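Local structure of Rab GDP-dissociation inhibitor (Saccharomyces cerevisiae, 2BCG) at residues 99-109 with 440-448; 309-320 with 360-370. The protein holds Rab GTPases such as SEC4 in their GDP-bound form by blocking GDP release, and extracts GDP-bound YPT7 from vacuolar membranes. One frame throughout, in Å; residues are numbered along the deposited sequence.

Contact 1: residues 99-109 with 440-448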
loop_
_atom_site.group_PDB
_atom_site.type_symbol
_atom_site.label_atom_id
_atom_site.label_comp_id
_atom_site.label_asym_id
_atom_site.label_seq_id
_atom_site.Cartn_x
_atom_site.Cartn_y
_atom_site.Cartn_z
ATOM N N ASN A 99 -8.334 9.428 -4.453
ATOM C CA ASN A 99 -9.574 9.978 -3.870
ATOM C C ASN A 99 -9.949 9.240 -2.554
ATOM O O ASN A 99 -10.341 9.855 -1.545
ATOM C CB ASN A 99 -10.699 9.886 -4.909
ATOM C CG ASN A 99 -11.955 10.668 -4.499
ATOM O OD1 ASN A 99 -11.868 11.746 -3.936
ATOM N ND2 ASN A 99 -13.122 10.089 -4.764
ATOM N N ILE A 100 -9.814 7.918 -2.560
ATOM C CA ILE A 100 -10.104 7.113 -1.364
ATOM C C ILE A 100 -9.075 7.388 -0.280
ATOM O O ILE A 100 -9.429 7.569 0.876
ATOM C CB ILE A 100 -10.135 5.618 -1.704
ATOM C CG1 ILE A 100 -11.249 5.325 -2.706
ATOM C CG2 ILE A 100 -10.283 4.747 -0.426
ATOM C CD1 ILE A 100 -11.195 3.902 -3.244
ATOM N N LEU A 101 -7.795 7.413 -0.647
ATOM C CA LEU A 101 -6.743 7.728 0.298
ATOM C C LEU A 101 -6.985 9.034 1.024
ATOM O O LEU A 101 -6.788 9.111 2.239
ATOM C CB LEU A 101 -5.380 7.776 -0.408
ATOM C CG LEU A 101 -4.780 6.416 -0.816
ATOM C CD1 LEU A 101 -3.714 6.658 -1.881
ATOM C CD2 LEU A 101 -4.183 5.673 0.414
ATOM N N ILE A 102 -7.371 10.062 0.270
ATOM C CA ILE A 102 -7.589 11.377 0.885
ATOM C C ILE A 102 -8.808 11.408 1.785
ATOM O O ILE A 102 -8.716 11.926 2.886
ATOM C CB ILE A 102 -7.812 12.402 -0.243
ATOM C CG1 ILE A 102 -6.532 12.579 -1.038
ATOM C CG2 ILE A 102 -8.298 13.714 0.315
ATOM C CD1 ILE A 102 -6.738 13.238 -2.378
ATOM N N HIS A 103 -9.909 10.800 1.355
ATOM C CA HIS A 103 -11.146 10.822 2.155
ATOM C C HIS A 103 -10.998 10.046 3.463
ATOM O O HIS A 103 -11.578 10.416 4.477
ATOM C CB HIS A 103 -12.337 10.294 1.349
ATOM C CG HIS A 103 -12.940 11.323 0.436
ATOM N ND1 HIS A 103 -12.434 11.595 -0.817
ATOM C CD2 HIS A 103 -13.989 12.170 0.616
ATOM C CE1 HIS A 103 -13.141 12.575 -1.368
ATOM N NE2 HIS A 103 -14.093 12.935 -0.522
ATOM N N THR A 104 -10.198 8.967 3.448
ATOM C CA THR A 104 -10.030 8.093 4.625
ATOM C C THR A 104 -8.843 8.456 5.475
ATOM O O THR A 104 -8.627 7.854 6.545
ATOM C CB THR A 104 -9.825 6.624 4.207
ATOM O OG1 THR A 104 -8.629 6.501 3.395
ATOM C CG2 THR A 104 -11.071 6.034 3.491
ATOM N N ASP A 105 -8.030 9.399 5.003
ATOM C CA ASP A 105 -6.793 9.784 5.690
ATOM C C ASP A 105 -5.784 8.622 5.822
ATOM O O ASP A 105 -4.902 8.628 6.687
ATOM C CB ASP A 105 -7.060 10.408 7.068
ATOM C CG ASP A 105 -7.721 11.798 6.989
ATOM O OD1 ASP A 105 -7.780 12.446 5.915
ATOM O OD2 ASP A 105 -8.212 12.220 8.044
ATOM N N VAL A 106 -5.887 7.657 4.920
ATOM C CA VAL A 106 -4.851 6.585 4.865
ATOM C C VAL A 106 -3.516 7.159 4.377
ATOM O O VAL A 106 -2.451 6.580 4.580
ATOM C CB VAL A 106 -5.369 5.350 4.116
ATOM C CG1 VAL A 106 -4.244 4.362 3.826
ATOM C CG2 VAL A 106 -6.448 4.704 4.962
ATOM N N THR A 107 -3.578 8.383 3.825
ATOM C CA THR A 107 -2.391 9.187 3.647
ATOM C C THR A 107 -1.561 9.357 4.922
ATOM O O THR A 107 -0.354 9.657 4.836
ATOM C CB THR A 107 -2.764 10.612 3.125
ATOM O OG1 THR A 107 -3.809 11.184 3.940
ATOM C CG2 THR A 107 -3.249 10.539 1.676
ATOM N N ARG A 108 -2.170 9.157 6.102
ATOM C CA ARG A 108 -1.404 9.223 7.361
ATOM C C ARG A 108 -0.442 8.031 7.521
ATOM O O ARG A 108 0.507 8.089 8.338
ATOM C CB ARG A 108 -2.358 9.184 8.566
ATOM C CG ARG A 108 -3.221 10.390 8.764
ATOM C CD ARG A 108 -4.250 9.983 9.836
ATOM N NE ARG A 108 -4.995 11.147 10.274
ATOM C CZ ARG A 108 -5.653 11.272 11.432
ATOM N NH1 ARG A 108 -5.728 10.274 12.340
ATOM N NH2 ARG A 108 -6.257 12.434 11.663
ATOM N N TYR A 109 -0.669 6.971 6.747
ATOM C CA TYR A 109 0.064 5.706 6.969
ATOM C C TYR A 109 0.962 5.360 5.793
ATOM O O TYR A 109 1.716 4.381 5.842
ATOM C CB TYR A 109 -0.892 4.532 7.256
ATOM C CG TYR A 109 -2.078 4.920 8.130
ATOM C CD1 TYR A 109 -3.360 4.576 7.769
ATOM C CD2 TYR A 109 -1.889 5.676 9.291
ATOM C CE1 TYR A 109 -4.465 4.940 8.538
ATOM C CE2 TYR A 109 -2.977 6.050 10.074
ATOM C CZ TYR A 109 -4.264 5.691 9.688
ATOM O OH TYR A 109 -5.389 6.098 10.405
ATOM N N HIS A 440 -25.872 -0.035 -2.701
ATOM C CA HIS A 440 -25.817 1.356 -3.077
ATOM C C HIS A 440 -24.382 1.687 -3.470
ATOM O O HIS A 440 -23.449 1.084 -2.920
ATOM C CB HIS A 440 -26.260 2.241 -1.915
ATOM C CG HIS A 440 -25.583 1.923 -0.608
ATOM N ND1 HIS A 440 -24.292 2.315 -0.318
ATOM C CD2 HIS A 440 -26.025 1.259 0.490
ATOM C CE1 HIS A 440 -23.969 1.910 0.897
ATOM N NE2 HIS A 440 -25.004 1.271 1.410
ATOM N N PRO A 441 -24.207 2.609 -4.437
ATOM C CA PRO A 441 -22.843 3.041 -4.773
ATOM C C PRO A 441 -22.101 3.545 -3.542
ATOM O O PRO A 441 -22.701 4.167 -2.650
ATOM C CB PRO A 441 -23.040 4.198 -5.765
ATOM C CG PRO A 441 -24.545 4.402 -5.895
ATOM C CD PRO A 441 -25.237 3.247 -5.282
ATOM N N LEU A 442 -20.797 3.259 -3.494
ATOM C CA LEU A 442 -19.927 3.870 -2.517
ATOM C C LEU A 442 -20.009 5.399 -2.528
ATOM O O LEU A 442 -19.854 6.047 -3.579
ATOM C CB LEU A 442 -18.473 3.424 -2.778
ATOM C CG LEU A 442 -17.361 4.009 -1.917
ATOM C CD1 LEU A 442 -17.529 3.622 -0.455
ATOM C CD2 LEU A 442 -15.971 3.585 -2.466
ATOM N N VAL A 443 -20.224 5.973 -1.352
ATOM C CA VAL A 443 -20.109 7.420 -1.209
ATOM C C VAL A 443 -19.069 7.684 -0.147
ATOM O O VAL A 443 -19.222 7.273 1.006
ATOM C CB VAL A 443 -21.468 8.109 -0.880
ATOM C CG1 VAL A 443 -21.262 9.591 -0.705
ATOM C CG2 VAL A 443 -22.476 7.835 -2.002
ATOM N N LEU A 444 -17.980 8.320 -0.564
ATOM C CA LEU A 444 -16.935 8.678 0.360
ATOM C C LEU A 444 -17.336 9.918 1.141
ATOM O O LEU A 444 -17.865 10.879 0.577
ATOM C CB LEU A 444 -15.614 8.917 -0.384
ATOM C CG LEU A 444 -15.008 7.718 -1.125
ATOM C CD1 LEU A 444 -13.940 8.237 -2.062
ATOM C CD2 LEU A 444 -14.428 6.667 -0.173
ATOM N N LYS A 445 -17.072 9.901 2.439
ATOM C CA LYS A 445 -17.170 11.119 3.251
ATOM C C LYS A 445 -15.773 11.445 3.755
ATOM O O LYS A 445 -14.906 10.556 3.844
ATOM C CB LYS A 445 -18.181 10.995 4.412
ATOM C CG LYS A 445 -19.607 10.535 4.034
ATOM C CD LYS A 445 -19.721 9.003 3.941
ATOM C CE LYS A 445 -21.030 8.542 3.268
ATOM N NZ LYS A 445 -21.010 7.063 3.006
ATOM N N GLN A 446 -15.508 12.716 4.016
ATOM C CA GLN A 446 -14.222 13.089 4.557
ATOM C C GLN A 446 -14.161 12.639 6.019
ATOM O O GLN A 446 -15.012 13.018 6.831
ATOM C CB GLN A 446 -13.973 14.603 4.455
ATOM C CG GLN A 446 -12.575 14.992 4.883
ATOM C CD GLN A 446 -11.511 14.299 4.048
ATOM O OE1 GLN A 446 -11.607 14.267 2.812
ATOM N NE2 GLN A 446 -10.481 13.755 4.714
ATOM N N ARG A 447 -13.168 11.806 6.332
ATOM C CA ARG A 447 -12.953 11.312 7.699
ATOM C C ARG A 447 -12.760 12.521 8.584
ATOM O O ARG A 447 -12.020 13.449 8.227
ATOM C CB ARG A 447 -11.705 10.410 7.762
ATOM C CG ARG A 447 -11.347 9.895 9.166
ATOM C CD ARG A 447 -10.285 8.811 9.059
ATOM N NE ARG A 447 -9.684 8.530 10.360
ATOM C CZ ARG A 447 -8.500 7.921 10.515
ATOM N NH1 ARG A 447 -7.801 7.517 9.439
ATOM N NH2 ARG A 447 -8.019 7.687 11.736
ATOM N N GLN A 448 -13.436 12.502 9.727
ATOM C CA GLN A 448 -13.260 13.549 10.718
ATOM C C GLN A 448 -12.376 13.060 11.874
ATOM O O GLN A 448 -11.419 13.749 12.258
ATOM C CB GLN A 448 -14.616 14.100 11.199
ATOM C CG GLN A 448 -15.497 14.752 10.095
ATOM C CD GLN A 448 -14.744 15.743 9.179
ATOM O OE1 GLN A 448 -13.881 16.505 9.626
ATOM N NE2 GLN A 448 -15.090 15.737 7.895
#
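Arg447 reaches past the C-terminal end of helix 96-104 with its chain extended from CG to NE, and its NH1 grips two oxygens. Thr104 O accepts at 3.0 Å from NH1, lying in the guanidinium plane with an N-H...O angle of 171°; Tyr109 OH, also 3.0 Å from NH1, lies close to the same plane, so the pair fixes the rotation of the group. Tyr109 OH also hydrogen-bonds to an acidic side chain of another protein's chain. Arg108 CZ lies over one face of the Arg447 guanidinium, toward its rim, the two planes 47° apart; outside this contact, each arginine has a salt bridge to an acidic side chain of that other protein. Gln446 bends at chi2 (59°), which brings NE2 within 3.1 Å of Ile102 O while OE1 sits over one face of the His103 ring. The opposite face receives Leu444 CB in a CH-pi contact, 3.9 Å from the ring centroid. The ring's ND1 donates to Asn99 O at 2.8 Å. Arg447 N bonds to His103 O (2.8 Å). Asp105, with a positive phi, ends the helix in a Schellman motif, and the C-terminal tail bonds to its last carbonyls, Ile102 O, His103 O and Thr104 O, beside the YPT1-binding surface.

Contact 2: residues 309-320 with 360-370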
loop_
_atom_site.group_PDB
_atom_site.type_symbol
_atom_site.label_atom_id
_atom_site.label_comp_id
_atom_site.label_asym_id
_atom_site.label_seq_id
_atom_site.Cartn_x
_atom_site.Cartn_y
_atom_site.Cartn_z
ATOM N N ARG A 309 -2.663 -15.439 -18.787
ATOM C CA ARG A 309 -1.598 -15.656 -17.835
ATOM C C ARG A 309 -0.638 -14.488 -18.010
ATOM O O ARG A 309 -0.334 -14.084 -19.139
ATOM C CB ARG A 309 -0.809 -16.932 -18.144
ATOM C CG ARG A 309 -1.540 -18.229 -17.828
ATOM C CD ARG A 309 -0.567 -19.409 -17.858
ATOM N NE ARG A 309 0.187 -19.510 -19.118
ATOM C CZ ARG A 309 1.423 -20.013 -19.234
ATOM N NH1 ARG A 309 2.088 -20.420 -18.158
ATOM N NH2 ARG A 309 1.998 -20.089 -20.429
ATOM N N VAL A 310 -0.161 -13.970 -16.886
ATOM C CA VAL A 310 0.745 -12.829 -16.914
ATOM C C VAL A 310 2.111 -13.278 -16.450
ATOM O O VAL A 310 2.244 -13.869 -15.379
ATOM C CB VAL A 310 0.233 -11.712 -15.965
ATOM C CG1 VAL A 310 1.105 -10.455 -16.087
ATOM C CG2 VAL A 310 -1.215 -11.350 -16.276
ATOM N N ILE A 311 3.144 -12.974 -17.244
ATOM C CA ILE A 311 4.509 -13.249 -16.776
ATOM C C ILE A 311 5.024 -11.966 -16.130
ATOM O O ILE A 311 4.808 -10.852 -16.691
ATOM C CB ILE A 311 5.460 -13.751 -17.888
ATOM C CG1 ILE A 311 6.856 -14.036 -17.331
ATOM C CG2 ILE A 311 5.473 -12.804 -19.078
ATOM C CD1 ILE A 311 7.743 -14.874 -18.250
ATOM N N ARG A 312 5.655 -12.122 -14.961
ATOM C CA ARG A 312 6.240 -10.988 -14.250
ATOM C C ARG A 312 7.679 -11.339 -13.899
ATOM O O ARG A 312 7.951 -12.366 -13.226
ATOM C CB ARG A 312 5.433 -10.638 -12.995
ATOM C CG ARG A 312 3.994 -10.192 -13.347
ATOM C CD ARG A 312 3.121 -9.967 -12.155
ATOM N NE ARG A 312 1.829 -9.361 -12.515
ATOM C CZ ARG A 312 0.621 -9.878 -12.240
ATOM N NH1 ARG A 312 0.497 -11.012 -11.578
ATOM N NH2 ARG A 312 -0.477 -9.203 -12.579
ATOM N N ALA A 313 8.588 -10.528 -14.437
ATOM C CA ALA A 313 10.017 -10.788 -14.270
ATOM C C ALA A 313 10.544 -9.638 -13.435
ATOM O O ALA A 313 10.612 -8.518 -13.905
ATOM C CB ALA A 313 10.744 -10.806 -15.617
ATOM N N ILE A 314 10.947 -9.946 -12.215
ATOM C CA ILE A 314 11.497 -8.971 -11.303
ATOM C C ILE A 314 13.012 -8.976 -11.480
ATOM O O ILE A 314 13.684 -9.989 -11.225
ATOM C CB ILE A 314 11.114 -9.316 -9.839
ATOM C CG1 ILE A 314 9.584 -9.364 -9.658
ATOM C CG2 ILE A 314 11.822 -8.383 -8.839
ATOM C CD1 ILE A 314 9.190 -10.056 -8.351
ATOM N N CYS A 315 13.537 -7.861 -11.993
ATOM C CA CYS A 315 14.964 -7.765 -12.280
ATOM C C CYS A 315 15.631 -6.810 -11.326
ATOM O O CYS A 315 15.071 -5.742 -11.041
ATOM C CB CYS A 315 15.178 -7.231 -13.685
ATOM S SG CYS A 315 14.402 -8.311 -14.932
ATOM N N ILE A 316 16.807 -7.203 -10.835
ATOM C CA ILE A 316 17.611 -6.323 -9.986
ATOM C C ILE A 316 18.773 -5.828 -10.815
ATOM O O ILE A 316 19.482 -6.616 -11.436
ATOM C CB ILE A 316 18.157 -7.028 -8.738
ATOM C CG1 ILE A 316 17.027 -7.540 -7.835
ATOM C CG2 ILE A 316 19.106 -6.069 -7.981
ATOM C CD1 ILE A 316 17.542 -8.422 -6.643
ATOM N N LEU A 317 18.883 -4.506 -10.865
ATOM C CA LEU A 317 20.011 -3.859 -11.567
ATOM C C LEU A 317 20.852 -3.170 -10.532
ATOM O O LEU A 317 20.368 -2.821 -9.467
ATOM C CB LEU A 317 19.536 -2.818 -12.569
ATOM C CG LEU A 317 18.299 -3.156 -13.426
ATOM C CD1 LEU A 317 17.921 -1.996 -14.287
ATOM C CD2 LEU A 317 18.544 -4.362 -14.303
ATOM N N ASN A 318 22.127 -2.963 -10.864
ATOM C CA ASN A 318 22.973 -2.153 -9.993
ATOM C C ASN A 318 23.335 -0.808 -10.648
ATOM O O ASN A 318 24.367 -0.192 -10.321
ATOM C CB ASN A 318 24.196 -2.942 -9.513
ATOM C CG ASN A 318 25.159 -3.236 -10.591
ATOM O OD1 ASN A 318 24.976 -2.852 -11.745
ATOM N ND2 ASN A 318 26.240 -3.951 -10.226
ATOM N N HIS A 319 22.496 -0.381 -11.590
ATOM C CA HIS A 319 22.690 0.867 -12.336
ATOM C C HIS A 319 21.348 1.338 -12.898
ATOM O O HIS A 319 20.412 0.556 -13.024
ATOM C CB HIS A 319 23.618 0.592 -13.520
ATOM C CG HIS A 319 23.092 -0.487 -14.404
ATOM N ND1 HIS A 319 22.107 -0.258 -15.342
ATOM C CD2 HIS A 319 23.353 -1.817 -14.443
ATOM C CE1 HIS A 319 21.790 -1.399 -15.932
ATOM N NE2 HIS A 319 22.542 -2.352 -15.415
ATOM N N PRO A 320 21.258 2.626 -13.291
ATOM C CA PRO A 320 19.996 3.097 -13.919
ATOM C C PRO A 320 19.674 2.487 -15.261
ATOM O O PRO A 320 20.526 1.912 -15.926
ATOM C CB PRO A 320 20.183 4.606 -14.075
ATOM C CG PRO A 320 21.490 4.926 -13.485
ATOM C CD PRO A 320 22.262 3.705 -13.158
ATOM N N GLY A 360 21.906 2.086 -4.592
ATOM C CA GLY A 360 22.560 1.818 -5.850
ATOM C C GLY A 360 21.840 0.818 -6.737
ATOM O O GLY A 360 22.160 0.677 -7.929
ATOM N N HIS A 361 20.873 0.115 -6.159
ATOM C CA HIS A 361 20.103 -0.828 -6.959
ATOM C C HIS A 361 18.823 -0.224 -7.552
ATOM O O HIS A 361 18.317 0.825 -7.110
ATOM C CB HIS A 361 19.782 -2.081 -6.127
ATOM C CG HIS A 361 21.014 -2.835 -5.685
ATOM N ND1 HIS A 361 21.682 -3.731 -6.498
ATOM C CD2 HIS A 361 21.705 -2.813 -4.514
ATOM C CE1 HIS A 361 22.733 -4.220 -5.854
ATOM N NE2 HIS A 361 22.771 -3.680 -4.649
ATOM N N TYR A 362 18.349 -0.880 -8.615
ATOM C CA TYR A 362 17.063 -0.550 -9.239
ATOM C C TYR A 362 16.303 -1.834 -9.342
ATOM O O TYR A 362 16.904 -2.890 -9.555
ATOM C CB TYR A 362 17.259 0.092 -10.633
ATOM C CG TYR A 362 17.886 1.473 -10.569
ATOM C CD1 TYR A 362 19.234 1.641 -10.195
ATOM C CD2 TYR A 362 17.136 2.610 -10.887
ATOM C CE1 TYR A 362 19.799 2.914 -10.122
ATOM C CE2 TYR A 362 17.707 3.881 -10.829
ATOM C CZ TYR A 362 19.033 4.012 -10.434
ATOM O OH TYR A 362 19.619 5.246 -10.381
ATOM N N LEU A 363 14.985 -1.721 -9.209
ATOM C CA LEU A 363 14.093 -2.833 -9.470
ATOM C C LEU A 363 13.378 -2.512 -10.784
ATOM O O LEU A 363 12.832 -1.434 -10.970
ATOM C CB LEU A 363 13.044 -2.968 -8.358
ATOM C CG LEU A 363 13.573 -3.386 -6.967
ATOM C CD1 LEU A 363 12.492 -3.289 -5.920
ATOM C CD2 LEU A 363 14.107 -4.809 -7.053
ATOM N N ALA A 364 13.374 -3.469 -11.688
ATOM C CA ALA A 364 12.688 -3.295 -12.971
ATOM C C ALA A 364 11.816 -4.505 -13.129
ATOM O O ALA A 364 12.321 -5.641 -13.259
ATOM C CB ALA A 364 13.688 -3.206 -14.107
ATOM N N ILE A 365 10.510 -4.288 -13.051
ATOM C CA ILE A 365 9.597 -5.402 -13.151
ATOM C C ILE A 365 8.901 -5.349 -14.510
ATOM O O ILE A 365 8.234 -4.376 -14.851
ATOM C CB ILE A 365 8.556 -5.387 -12.040
ATOM C CG1 ILE A 365 9.255 -5.323 -10.662
ATOM C CG2 ILE A 365 7.694 -6.639 -12.167
ATOM C CD1 ILE A 365 8.275 -5.423 -9.466
ATOM N N ILE A 366 9.122 -6.382 -15.302
ATOM C CA ILE A 366 8.613 -6.445 -16.670
ATOM C C ILE A 366 7.378 -7.335 -16.631
ATOM O O ILE A 366 7.387 -8.395 -15.979
ATOM C CB ILE A 366 9.647 -7.078 -17.625
ATOM C CG1 ILE A 366 10.952 -6.240 -17.688
ATOM C CG2 ILE A 366 9.055 -7.245 -19.018
ATOM C CD1 ILE A 366 12.113 -7.055 -18.249
ATOM N N SER A 367 6.331 -6.949 -17.346
ATOM C CA SER A 367 5.151 -7.822 -17.379
ATOM C C SER A 367 4.399 -7.723 -18.682
ATOM O O SER A 367 4.390 -6.683 -19.339
ATOM C CB SER A 367 4.240 -7.540 -16.204
ATOM O OG SER A 367 3.632 -6.306 -16.350
ATOM N N THR A 368 3.740 -8.826 -19.028
ATOM C CA THR A 368 2.843 -8.821 -20.169
ATOM C C THR A 368 1.981 -10.066 -20.076
ATOM O O THR A 368 2.291 -11.000 -19.319
ATOM C CB THR A 368 3.644 -8.807 -21.496
ATOM O OG1 THR A 368 2.773 -8.472 -22.593
ATOM C CG2 THR A 368 4.327 -10.171 -21.733
ATOM N N ILE A 369 0.877 -10.038 -20.808
ATOM C CA ILE A 369 0.057 -11.217 -20.999
ATOM C C ILE A 369 0.792 -12.133 -22.001
ATOM O O ILE A 369 1.214 -11.703 -23.080
ATOM C CB ILE A 369 -1.299 -10.781 -21.594
ATOM C CG1 ILE A 369 -2.117 -9.965 -20.579
ATOM C CG2 ILE A 369 -2.079 -11.983 -22.152
ATOM C CD1 ILE A 369 -2.367 -10.646 -19.268
ATOM N N ILE A 370 0.997 -13.375 -21.593
ATOM C CA ILE A 370 1.701 -14.358 -22.398
ATOM C C ILE A 370 0.897 -14.645 -23.664
ATOM O O ILE A 370 -0.316 -14.883 -23.594
ATOM C CB ILE A 370 1.946 -15.637 -21.559
ATOM C CG1 ILE A 370 2.980 -15.381 -20.469
ATOM C CG2 ILE A 370 2.429 -16.831 -22.431
ATOM C CD1 ILE A 370 2.971 -16.446 -19.387
HETATM O O HOH W 1 -2.161 -15.663 -21.646
HETATM O O HOH W 2 1.534 -7.168 -14.184
#
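Two neighbouring antiparallel strands of the mixed sheet, 309-317 and 362-369, make up this contact, their axes 4.7 Å apart at 167°. Paired backbone bonds join Ile311 to Thr368, Ala313 to Ile366, Cys315 to Ala364 and Leu317 to Tyr362; in the last pair Leu317 N points almost straight at Tyr362 O. On one face, the side chains of Ile314 and Ile365 run side by side, as do those of Ile316 and Leu363. A water bridges Arg312 NE and Ser367 OG, while Arg312 NH2 bonds to Tyr417 O. The other face carries Cys315 SG, 4.2 Å from Ile366 CD1, and helix 380-383 packs here through Phe383. At one end Pro320 CA stands over the centre of the Tyr362 ring, in the conformer given, in a CH-pi contact 3.8 Å from the centroid and 12° off the normal. At the other, Ile370 N donates to Arg309 O (2.9 Å). Ile370 CG1 lies beside the backbone N (chi1 -70°) and the chain then extends, carrying CD1 over the centre of the Arg309 guanidinium, 3.9 Å from CZ. The Ile370 and Ile311 side chains cross at about a right angle, CG1 of Ile370 3.8 Å from CG2 of Ile311. An alanine at Ile370 is likely to leave that guanidinium face without its apolar cover and a gap beside Ile311. Such two-sided burial is that of interior strands in a mixed beta-sheet.

In the fold
From the N terminus, the chain first builds strands of the parallel sheet and the helices among them, then reaches helix 96-104 and the 3-10 turn after it, the first half of contact 1. Strand 303-317 and strand 362-369 follow; 39 residues, including strands 330-334 and 345-351, separate segments 309-320 and 360-370, and contact 2 closes this shorter loop. The chain then passes through strand 391-402, the outer neighbour of 303-317, and helix 424-438 before the tail 440-448 returns to helix 96-104. Contact 1 thus spans 330 residues and encloses contact 2 in sequence. Their centres lie about 32 Å apart: one ties the C-terminal tail to the end of helix 96-104 near the surface, the other builds the mixed sheet's interior.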